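Local coordinates for protein transport protein HOFQ (Aggregatibacter actinomycetemcomitans, PDB 2Y3M), which probably takes part in DNA uptake during natural competence as an outer-membrane secretin, its extra-membranous domains binding DNA, at residues 115-120 with 145-150. Sequence-based numbering, arbitrary orientation.
Sequences AKASEV and NLLLIQ
With chi1 of Asn145 at -146°, off the staggered positions, the carboxamide reaches across to the backbone of Ala115 and Ala117 at the start of helix 117-125. Both ends of the amide are used. ND2 gives a short, nearly straight hydrogen bond to Ala115 O (2.6 Å, 165° at the hydrogen); the acceptor lies close to the amide plane, and the donor sits in the carbonyl plane of Ala115. OD1 accepts from Ala117 N at 2.8 Å, again in the plane of its own carbonyl but more bent, 151° at the hydrogen. Two bonds to backbone groups two residues apart fix the rotation of the carboxamide, which spans Lys116, the N-cap residue, whose CA lies 3.6 Å from Asn145 OD1. An N-H of the first helical turn, which has no acceptor earlier in the helix, is thus taken up by a side chain from the last residue of the turn that joins strands 137-141 and 146-151. Asn145 itself has a left-handed backbone just ahead of strand 146-151. This strand lies between 137-141 and the outermost strand 106-111 of the five-stranded antiparallel sheet. Both segments belong to the secretion-system short-domain family; helices 117-125 and 153-166 pack on the sheet, an arrangement consistent with the type I KH fold described for the extra-membranous domains. Next to the polar grip the contact turns apolar. Ala117 CB points at the strand, 4.3 Å from Leu147 CG. One turn on, Val120 carries CG1 anti to its backbone nitrogen, and this methyl meets Leu147 CD1 at 4.1 Å, the two side chains crossing at a slant. Ile163 of helix 153-166 touches both Val120 and Leu147, while Phe140 of strand 137-141 packs on Ala117 and Leu147.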
loop_
_atom_site.group_PDB
_atom_site.type_symbol
_atom_site.label_atom_id
_atom_site.label_comp_id
_atom_site.label_asym_id
_atom_site.label_seq_id
_atom_site.Cartn_x
_atom_site.Cartn_y
_atom_site.Cartn_z
ATOM N N ALA B 115 -2.344 -28.379 -14.814
ATOM C CA ALA B 115 -2.992 -27.878 -13.607
ATOM C C ALA B 115 -2.199 -26.735 -12.970
ATOM O O ALA B 115 -1.009 -26.571 -13.244
ATOM C CB ALA B 115 -3.191 -29.018 -12.604
ATOM N N LYS B 116 -2.876 -25.939 -12.139
ATOM C CA LYS B 116 -2.216 -24.985 -11.250
ATOM C C LYS B 116 -1.801 -25.687 -9.958
ATOM O O LYS B 116 -2.587 -26.450 -9.380
ATOM C CB LYS B 116 -3.151 -23.825 -10.914
ATOM C CG LYS B 116 -3.013 -22.609 -11.815
ATOM C CD LYS B 116 -3.914 -21.473 -11.345
ATOM C CE LYS B 116 -5.355 -21.666 -11.806
ATOM N NZ LYS B 116 -6.268 -20.645 -11.213
ATOM N N ALA B 117 -0.573 -25.418 -9.511
ATOM C CA ALA B 117 -0.029 -25.978 -8.270
ATOM C C ALA B 117 -0.971 -25.804 -7.070
ATOM O O ALA B 117 -1.195 -26.746 -6.314
ATOM C CB ALA B 117 1.346 -25.382 -7.975
ATOM N N SER B 118 -1.539 -24.607 -6.925
ATOM C CA SER B 118 -2.456 -24.303 -5.825
ATOM C C SER B 118 -3.748 -25.121 -5.888
ATOM O O SER B 118 -4.260 -25.547 -4.855
ATOM C CB SER B 118 -2.774 -22.811 -5.783
ATOM O OG SER B 118 -3.316 -22.388 -7.019
ATOM N N GLU B 119 -4.256 -25.348 -7.100
ATOM C CA GLU B 119 -5.444 -26.186 -7.292
ATOM C C GLU B 119 -5.167 -27.655 -6.959
ATOM O O GLU B 119 -5.988 -28.315 -6.314
ATOM C CB GLU B 119 -6.010 -26.046 -8.711
ATOM C CG GLU B 119 -6.451 -24.627 -9.093
ATOM C CD GLU B 119 -7.607 -24.091 -8.252
ATOM O OE1 GLU B 119 -8.393 -24.896 -7.693
ATOM O OE2 GLU B 119 -7.736 -22.850 -8.158
ATOM N N VAL B 120 -4.007 -28.150 -7.388
ATOM C CA VAL B 120 -3.551 -29.497 -7.040
ATOM C C VAL B 120 -3.477 -29.645 -5.519
ATOM O O VAL B 120 -3.986 -30.621 -4.960
ATOM C CB VAL B 120 -2.179 -29.821 -7.672
ATOM C CG1 VAL B 120 -1.677 -31.198 -7.236
ATOM C CG2 VAL B 120 -2.265 -29.754 -9.183
ATOM N N ASN B 145 4.939 -22.731 -11.602
ATOM C CA ASN B 145 4.052 -23.888 -11.515
ATOM C C ASN B 145 4.782 -25.180 -11.133
ATOM O O ASN B 145 4.517 -26.248 -11.681
ATOM C CB ASN B 145 3.217 -24.042 -12.792
ATOM C CG ASN B 145 1.830 -24.595 -12.518
ATOM O OD1 ASN B 145 1.311 -24.487 -11.405
ATOM N ND2 ASN B 145 1.221 -25.186 -13.536
ATOM N N LEU B 146 5.708 -25.048 -10.184
ATOM C CA LEU B 146 6.480 -26.166 -9.652
ATOM C C LEU B 146 5.898 -26.610 -8.316
ATOM O O LEU B 146 5.305 -25.805 -7.599
ATOM C CB LEU B 146 7.943 -25.757 -9.427
ATOM C CG LEU B 146 8.825 -25.292 -10.586
ATOM C CD1 LEU B 146 10.070 -24.596 -10.057
ATOM C CD2 LEU B 146 9.215 -26.437 -11.496
ATOM N N LEU B 147 6.078 -27.889 -7.994
ATOM C CA LEU B 147 5.798 -28.425 -6.663
ATOM C C LEU B 147 7.054 -29.144 -6.181
ATOM O O LEU B 147 7.610 -29.981 -6.894
ATOM C CB LEU B 147 4.631 -29.414 -6.700
ATOM C CG LEU B 147 3.171 -28.973 -6.573
ATOM C CD1 LEU B 147 2.269 -29.943 -7.319
ATOM C CD2 LEU B 147 2.737 -28.897 -5.133
ATOM N N LEU B 148 7.500 -28.808 -4.977
ATOM C CA LEU B 148 8.664 -29.446 -4.373
ATOM C C LEU B 148 8.201 -30.170 -3.112
ATOM O O LEU B 148 7.660 -29.545 -2.196
ATOM C CB LEU B 148 9.729 -28.396 -4.039
ATOM C CG LEU B 148 11.161 -28.799 -3.654
ATOM C CD1 LEU B 148 12.094 -27.584 -3.680
ATOM C CD2 LEU B 148 11.250 -29.494 -2.292
ATOM N N ILE B 149 8.409 -31.483 -3.069
ATOM C CA ILE B 149 7.977 -32.288 -1.931
ATOM C C ILE B 149 9.134 -32.954 -1.181
ATOM O O ILE B 149 10.064 -33.481 -1.791
ATOM C CB ILE B 149 6.891 -33.335 -2.336
ATOM C CG1 ILE B 149 6.543 -34.239 -1.142
ATOM C CG2 ILE B 149 7.319 -34.123 -3.570
ATOM C CD1 ILE B 149 5.375 -35.160 -1.370
ATOM N N GLN B 150 9.069 -32.910 0.147
ATOM C CA GLN B 150 10.038 -33.605 0.987
ATOM C C GLN B 150 9.331 -34.417 2.065
ATOM O O GLN B 150 8.635 -33.858 2.916
ATOM C CB GLN B 150 11.025 -32.627 1.626
ATOM C CG GLN B 150 12.080 -33.322 2.482
ATOM C CD GLN B 150 13.058 -32.367 3.142
ATOM O OE1 GLN B 150 12.668 -31.404 3.804
ATOM N NE2 GLN B 150 14.340 -32.646 2.982
#